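Local coordinates for chlorella virus DNA ligase-adenylate (Chlorella virus, PDB 1FVI), which probably seals nicks in duplex DNA, using ATP and a divalent metal and passing through a covalent enzyme-adenylate intermediate, at residues 20-25 with 136-141; 164-169 with 180-185. The protein carries 1 engineered substitution. All coordinates share one frame; numbering follows the deposited sequence.

Overall arrangement
Both contacts lie in the nucleotide-binding domain of the ligase, on one five-stranded mixed sheet with the order 9-10, 184-186, 162-165, 21-25, 139-141. Contact 1 joins the edge strand 139-141 to strand 21-25; contact 2 joins strand 162-165 to strand 184-186. Their centres are about 10 Å apart, and a probable hydrogen bond from Leu22 N to Arg165 O (2.9 Å) stitches them together through the neighbouring strands 21-25 and 162-165. Along the chain they follow in series, contact 1 closing before contact 2 opens. Both reach AMP: contact 1 binds the adenine amine, while contact 2 sends a lysine to the phosphate and sets a leucine methyl near the base.

Contact 1 (20-25 with 136-141); sequences PCLATP and LIPVEI. With AMP (adenosine monophosphate), chain C.
Leu136 splits its two methyl branches between protein and nucleotide: CD2 packs on the ring of Pro25, 3.8 Å from CG, while CD1 lies 3.4 Å from N6 of AMP and also touches Thr24 CB. Further along, Thr24 and Pro138 lie side by side and point the same way, with the methyl CG2 of Thr24 against CA and CB of Pro138. That leaves the other branch of Thr24 for the ligand: OG1 sits between the backbone N and the carbonyl carbon (chi1 52°) and accepts a hydrogen bond from AMP N6 at 2.9 Å. The same amine also donates to Pro25 O, at 3.1 Å; both bonds are bent, 135° at the hydrogen for the threonine and 144° for the carbonyl.

Beyond Pro138 the chains pair as antiparallel strands. Cys21 with Ile141 and Ala23 with Val139 are hydrogen-bonded pairs; the shortest of their four bonds is Ala23 N to Val139 O, 2.7 Å. Leu22 and Glu140 form the non-hydrogen-bonded pair between them. On the Leu22 face, CB of Leu22 packs on Pro138 CB (3.7 Å) and CD2 rests by the Glu140 backbone, with helix 108-121 meeting both Leu22 and Pro138 through Tyr108. On the other face, Ile141 lies beside Cys21 SG and reaches Ala23 CB with CG1; Tyr150 of helix 144-156 touches Ala23 there.

Two acceptors meeting one exocyclic amine, with a leucine methyl close to it, suit the 6-amino group of adenine. A 6-oxo purine has no such amine to donate, so the arrangement probably helps the pocket recognise ATP, next to Lys26, the residue that carries the adenylate.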
loop_
_atom_site.group_PDB
_atom_site.type_symbol
_atom_site.label_atom_id
_atom_site.label_comp_id
_atom_site.label_asym_id
_atom_site.label_seq_id
_atom_site.Cartn_x
_atom_site.Cartn_y
_atom_site.Cartn_z
ATOM N N PRO A 20 -20.898 3.641 1.226
ATOM C CA PRO A 20 -20.445 3.176 -0.086
ATOM C C PRO A 20 -19.190 4.058 -0.319
ATOM O O PRO A 20 -19.318 5.264 -0.528
ATOM C CB PRO A 20 -21.613 3.557 -0.986
ATOM C CG PRO A 20 -22.792 3.349 -0.068
ATOM C CD PRO A 20 -22.332 3.964 1.236
ATOM N N CYS A 21 -18.005 3.490 -0.057
ATOM C CA CYS A 21 -16.726 4.194 -0.220
ATOM C C CYS A 21 -15.720 3.385 -1.054
ATOM O O CYS A 21 -15.864 2.176 -1.208
ATOM C CB CYS A 21 -16.116 4.577 1.152
ATOM S SG CYS A 21 -15.361 3.218 2.125
ATOM N N LEU A 22 -14.751 4.094 -1.632
ATOM C CA LEU A 22 -13.703 3.516 -2.464
ATOM C C LEU A 22 -12.332 3.506 -1.781
ATOM O O LEU A 22 -11.722 4.549 -1.561
ATOM C CB LEU A 22 -13.640 4.266 -3.799
ATOM C CG LEU A 22 -14.936 4.159 -4.618
ATOM C CD1 LEU A 22 -14.883 5.077 -5.843
ATOM C CD2 LEU A 22 -15.146 2.711 -5.048
ATOM N N ALA A 23 -11.807 2.313 -1.522
ATOM C CA ALA A 23 -10.534 2.207 -0.816
ATOM C C ALA A 23 -9.324 1.739 -1.609
ATOM O O ALA A 23 -9.446 1.023 -2.596
ATOM C CB ALA A 23 -10.712 1.331 0.436
ATOM N N THR A 24 -8.150 2.184 -1.172
ATOM C CA THR A 24 -6.886 1.796 -1.781
ATOM C C THR A 24 -5.903 1.615 -0.626
ATOM O O THR A 24 -6.212 1.972 0.517
ATOM C CB THR A 24 -6.339 2.848 -2.807
ATOM O OG1 THR A 24 -6.307 4.149 -2.209
ATOM C CG2 THR A 24 -7.182 2.860 -4.104
ATOM N N PRO A 25 -4.745 0.980 -0.887
ATOM C CA PRO A 25 -3.754 0.767 0.170
ATOM C C PRO A 25 -2.908 1.986 0.483
ATOM O O PRO A 25 -2.522 2.740 -0.414
ATOM C CB PRO A 25 -2.903 -0.363 -0.389
ATOM C CG PRO A 25 -2.919 -0.089 -1.845
ATOM C CD PRO A 25 -4.371 0.242 -2.106
ATOM N N LEU A 136 -3.637 1.855 -9.298
ATOM C CA LEU A 136 -4.315 1.638 -8.035
ATOM C C LEU A 136 -5.796 1.898 -8.229
ATOM O O LEU A 136 -6.266 3.014 -8.031
ATOM C CB LEU A 136 -3.784 2.575 -6.954
ATOM C CG LEU A 136 -2.705 2.131 -5.962
ATOM C CD1 LEU A 136 -2.875 2.968 -4.699
ATOM C CD2 LEU A 136 -2.823 0.646 -5.618
ATOM N N ILE A 137 -6.510 0.886 -8.705
ATOM C CA ILE A 137 -7.953 0.980 -8.905
ATOM C C ILE A 137 -8.599 0.670 -7.536
ATOM O O ILE A 137 -8.271 -0.340 -6.897
ATOM C CB ILE A 137 -8.367 0.010 -10.009
ATOM C CG1 ILE A 137 -7.709 0.478 -11.320
ATOM C CG2 ILE A 137 -9.894 -0.086 -10.098
ATOM C CD1 ILE A 137 -7.699 -0.529 -12.431
ATOM N N PRO A 138 -9.484 1.558 -7.040
ATOM C CA PRO A 138 -10.112 1.326 -5.733
ATOM C C PRO A 138 -11.081 0.163 -5.601
ATOM O O PRO A 138 -11.640 -0.325 -6.584
ATOM C CB PRO A 138 -10.795 2.655 -5.442
ATOM C CG PRO A 138 -11.221 3.098 -6.831
ATOM C CD PRO A 138 -9.996 2.791 -7.663
ATOM N N VAL A 139 -11.253 -0.265 -4.353
ATOM C CA VAL A 139 -12.149 -1.350 -3.984
ATOM C C VAL A 139 -13.384 -0.686 -3.398
ATOM O O VAL A 139 -13.257 0.276 -2.661
ATOM C CB VAL A 139 -11.526 -2.216 -2.856
ATOM C CG1 VAL A 139 -12.539 -3.221 -2.337
ATOM C CG2 VAL A 139 -10.293 -2.929 -3.358
ATOM N N GLU A 140 -14.570 -1.166 -3.755
ATOM C CA GLU A 140 -15.797 -0.619 -3.194
ATOM C C GLU A 140 -16.087 -1.391 -1.906
ATOM O O GLU A 140 -16.217 -2.607 -1.923
ATOM C CB GLU A 140 -16.967 -0.751 -4.168
ATOM C CG GLU A 140 -18.289 -0.205 -3.617
ATOM C CD GLU A 140 -19.435 -0.274 -4.626
ATOM O OE1 GLU A 140 -20.221 0.703 -4.705
ATOM O OE2 GLU A 140 -19.545 -1.303 -5.336
ATOM N N ILE A 141 -16.095 -0.670 -0.786
ATOM C CA ILE A 141 -16.346 -1.237 0.536
ATOM C C ILE A 141 -17.762 -0.780 0.917
ATOM O O ILE A 141 -18.103 0.397 0.755
ATOM C CB ILE A 141 -15.297 -0.703 1.573
ATOM C CG1 ILE A 141 -13.868 -1.032 1.119
ATOM C CG2 ILE A 141 -15.596 -1.213 2.977
ATOM C CD1 ILE A 141 -13.544 -2.504 1.056
HETATM P P AMP C . 0.434 8.139 6.507
HETATM O O1P AMP C . -0.006 8.924 7.660
HETATM O O3P AMP C . 1.998 8.369 6.619
HETATM O "O5'" AMP C . 0.100 8.861 5.229
HETATM C "C5'" AMP C . 0.605 8.332 3.908
HETATM C "C4'" AMP C . 0.823 9.420 2.880
HETATM O "O4'" AMP C . 0.883 8.763 1.611
HETATM C "C3'" AMP C . -0.333 10.444 2.796
HETATM O "O3'" AMP C . 0.088 11.789 2.570
HETATM C "C2'" AMP C . -1.123 10.020 1.605
HETATM O "O2'" AMP C . -1.712 11.153 0.977
HETATM C "C1'" AMP C . -0.123 9.227 0.744
HETATM N N9 AMP C . -0.764 8.079 0.132
HETATM C C8 AMP C . -0.269 6.795 0.187
HETATM N N7 AMP C . -1.057 5.974 -0.446
HETATM C C5 AMP C . -2.118 6.715 -0.948
HETATM C C6 AMP C . -3.256 6.386 -1.699
HETATM N N6 AMP C . -3.528 5.122 -2.101
HETATM N N1 AMP C . -4.082 7.403 -2.007
HETATM C C2 AMP C . -3.811 8.627 -1.611
HETATM N N3 AMP C . -2.777 9.082 -0.899
HETATM C C4 AMP C . -1.919 8.072 -0.570
#

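Contact 2 (164-169 with 180-185). With AMP (adenosine monophosphate), chain C; SO4 (sulfate ion), chain B.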
loop_
_atom_site.group_PDB
_atom_site.type_symbol
_atom_site.label_atom_id
_atom_site.label_comp_id
_atom_site.label_asym_id
_atom_site.label_seq_id
_atom_site.Cartn_x
_atom_site.Cartn_y
_atom_site.Cartn_z
ATOM N N ILE A 164 -9.202 6.023 2.167
ATOM C CA ILE A 164 -10.636 6.082 1.849
ATOM C C ILE A 164 -11.070 7.328 1.040
ATOM O O ILE A 164 -10.704 8.466 1.366
ATOM C CB ILE A 164 -11.469 6.054 3.158
ATOM C CG1 ILE A 164 -11.077 4.836 3.999
ATOM C CG2 ILE A 164 -12.953 5.996 2.835
ATOM C CD1 ILE A 164 -11.471 4.932 5.451
ATOM N N ARG A 165 -11.898 7.102 0.022
ATOM C CA ARG A 165 -12.396 8.188 -0.812
ATOM C C ARG A 165 -13.869 8.057 -1.171
ATOM O O ARG A 165 -14.364 6.956 -1.457
ATOM C CB ARG A 165 -11.616 8.268 -2.130
ATOM C CG ARG A 165 -10.124 8.512 -2.015
ATOM C CD ARG A 165 -9.659 9.425 -3.132
ATOM N NE ARG A 165 -8.280 9.174 -3.539
ATOM C CZ ARG A 165 -7.614 9.912 -4.431
ATOM N NH1 ARG A 165 -8.183 10.969 -5.005
ATOM N NH2 ARG A 165 -6.402 9.546 -4.822
ATOM N N LYS A 166 -14.582 9.184 -1.157
ATOM C CA LYS A 166 -15.975 9.162 -1.596
ATOM C C LYS A 166 -15.884 9.174 -3.144
ATOM O O LYS A 166 -14.952 9.743 -3.721
ATOM C CB LYS A 166 -16.783 10.342 -1.021
ATOM C CG LYS A 166 -16.457 11.708 -1.547
ATOM C CD LYS A 166 -17.204 12.746 -0.711
ATOM C CE LYS A 166 -17.276 14.107 -1.403
ATOM N NZ LYS A 166 -17.839 15.192 -0.526
ATOM N N PRO A 167 -16.776 8.436 -3.814
ATOM C CA PRO A 167 -16.845 8.305 -5.271
ATOM C C PRO A 167 -16.916 9.619 -6.029
ATOM O O PRO A 167 -16.275 9.787 -7.065
ATOM C CB PRO A 167 -18.126 7.510 -5.469
ATOM C CG PRO A 167 -18.208 6.689 -4.246
ATOM C CD PRO A 167 -17.840 7.649 -3.171
ATOM N N ASP A 168 -17.710 10.542 -5.504
ATOM C CA ASP A 168 -17.919 11.840 -6.124
ATOM C C ASP A 168 -16.910 12.915 -5.750
ATOM O O ASP A 168 -17.029 14.056 -6.192
ATOM C CB ASP A 168 -19.346 12.332 -5.845
ATOM C CG ASP A 168 -19.632 12.496 -4.365
ATOM O OD1 ASP A 168 -19.252 11.598 -3.578
ATOM O OD2 ASP A 168 -20.247 13.522 -3.988
ATOM N N GLY A 169 -15.893 12.549 -4.984
ATOM C CA GLY A 169 -14.892 13.528 -4.587
ATOM C C GLY A 169 -14.098 14.182 -5.715
ATOM O O GLY A 169 -13.725 13.566 -6.712
ATOM N N GLU A 180 -15.669 16.338 4.602
ATOM C CA GLU A 180 -15.642 16.273 3.139
ATOM C C GLU A 180 -15.548 14.823 2.672
ATOM O O GLU A 180 -16.111 14.456 1.636
ATOM C CB GLU A 180 -14.457 17.068 2.585
ATOM C CG GLU A 180 -14.724 18.550 2.463
ATOM C CD GLU A 180 -13.465 19.369 2.232
ATOM O OE1 GLU A 180 -12.346 18.841 2.389
ATOM O OE2 GLU A 180 -13.593 20.568 1.919
ATOM N N GLY A 181 -14.834 14.006 3.445
ATOM C CA GLY A 181 -14.664 12.606 3.106
ATOM C C GLY A 181 -14.089 12.396 1.714
ATOM O O GLY A 181 -14.392 11.388 1.075
ATOM N N ILE A 182 -13.242 13.326 1.257
ATOM C CA ILE A 182 -12.647 13.243 -0.084
ATOM C C ILE A 182 -11.485 12.273 -0.075
ATOM O O ILE A 182 -11.370 11.410 -0.950
ATOM C CB ILE A 182 -12.178 14.652 -0.590
ATOM C CG1 ILE A 182 -13.389 15.564 -0.831
ATOM C CG2 ILE A 182 -11.362 14.543 -1.873
ATOM C CD1 ILE A 182 -13.000 17.005 -1.047
ATOM N N LEU A 183 -10.650 12.392 0.946
ATOM C CA LEU A 183 -9.491 11.516 1.095
ATOM C C LEU A 183 -9.246 11.372 2.579
ATOM O O LEU A 183 -9.014 12.365 3.262
ATOM C CB LEU A 183 -8.253 12.115 0.412
ATOM C CG LEU A 183 -7.173 11.206 -0.188
ATOM C CD1 LEU A 183 -5.822 11.637 0.346
ATOM C CD2 LEU A 183 -7.455 9.679 0.015
ATOM N N LEU A 184 -9.306 10.132 3.062
ATOM C CA LEU A 184 -9.110 9.830 4.476
ATOM C C LEU A 184 -8.110 8.696 4.692
ATOM O O LEU A 184 -8.065 7.731 3.928
ATOM C CB LEU A 184 -10.446 9.427 5.134
ATOM C CG LEU A 184 -11.720 10.271 4.953
ATOM C CD1 LEU A 184 -12.879 9.550 5.631
ATOM C CD2 LEU A 184 -11.555 11.677 5.516
ATOM N N LYS A 185 -7.293 8.822 5.732
ATOM C CA LYS A 185 -6.340 7.772 6.052
ATOM C C LYS A 185 -6.792 7.016 7.300
ATOM O O LYS A 185 -7.258 7.603 8.288
ATOM C CB LYS A 185 -4.889 8.284 6.143
ATOM C CG LYS A 185 -4.626 9.523 6.937
ATOM C CD LYS A 185 -3.204 9.995 6.670
ATOM C CE LYS A 185 -2.747 11.024 7.674
ATOM N NZ LYS A 185 -1.298 11.334 7.524
HETATM P P AMP C . 0.434 8.139 6.507
HETATM O O1P AMP C . -0.006 8.924 7.660
HETATM O O3P AMP C . 1.998 8.369 6.619
HETATM O "O5'" AMP C . 0.100 8.861 5.229
HETATM C "C5'" AMP C . 0.605 8.332 3.908
HETATM C "C4'" AMP C . 0.823 9.420 2.880
HETATM O "O4'" AMP C . 0.883 8.763 1.611
HETATM C "C3'" AMP C . -0.333 10.444 2.796
HETATM O "O3'" AMP C . 0.088 11.789 2.570
HETATM C "C2'" AMP C . -1.123 10.020 1.605
HETATM O "O2'" AMP C . -1.712 11.153 0.977
HETATM C "C1'" AMP C . -0.123 9.227 0.744
HETATM N N9 AMP C . -0.764 8.079 0.132
HETATM C C8 AMP C . -0.269 6.795 0.187
HETATM N N7 AMP C . -1.057 5.974 -0.446
HETATM C C5 AMP C . -2.118 6.715 -0.948
HETATM C C6 AMP C . -3.256 6.386 -1.699
HETATM N N6 AMP C . -3.528 5.122 -2.101
HETATM N N1 AMP C . -4.082 7.403 -2.007
HETATM C C2 AMP C . -3.811 8.627 -1.611
HETATM N N3 AMP C . -2.777 9.082 -0.899
HETATM C C4 AMP C . -1.919 8.072 -0.570
HETATM S S SO4 B . 0.766 13.510 5.568
HETATM O O1 SO4 B . 0.987 14.947 5.455
HETATM O O2 SO4 B . -0.703 13.196 5.534
HETATM O O3 SO4 B . 1.367 12.919 6.871
HETATM O O4 SO4 B . 1.489 12.790 4.433
HETATM O O HOH W 1 -12.873 11.458 -3.141
#
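Arg165 and Leu183 pass each other at a slant, the isobutyl end of Leu183 lying over one face of the guanidinium, with CG 4.1 Å from Arg165 NE. CD2 of Leu183 packs on the arginine stem, 3.6 Å from CG, while CD1 points to the adenine, 4.1 Å from AMP C2. One guanidinium face thus rests on hydrocarbon, and NH1 is engaged beyond the contact in a salt bridge with Asp98.

Lys166 leans across Gly181 instead. Its CG starts between the backbone N and the carbonyl carbon (chi1 70°), and the extended chain runs along the backbone carbonyls until NZ donates to Glu180 O at 2.9 Å, in the plane of that carbonyl. The bond from Lys166 N to Gly181 O is weak. The left-handed backbone of Gly181 (phi 55°) suits a residue without a side chain. A water ties the two segments again, donating to Lys166 O and to Ile182 O (2.7 Å).

Where true strand pairing begins, Ile164 and Leu184 form an antiparallel hydrogen-bonded pair, Ile164 N reaching Leu184 O at 2.7 Å, and their CB atoms touch. Past it, the extended Lys185 carries NZ to AMP O1P (2.7 Å) and to a sulfate ion, probably from the crystallisation liquor, that Arg41 also binds.

Strand 162-165 is central in the sheet, and 184-186 lies between it and edge strand 9-10, whose Ala9 bonds to Leu183 and Lys185; on the other side of 162-165, Leu22 of strand 21-25 bonds to Arg165. Helix 108-121 approaches the 166-169 turn, Ile109 bonding Pro167 and Arg111 bonding Gly169 O.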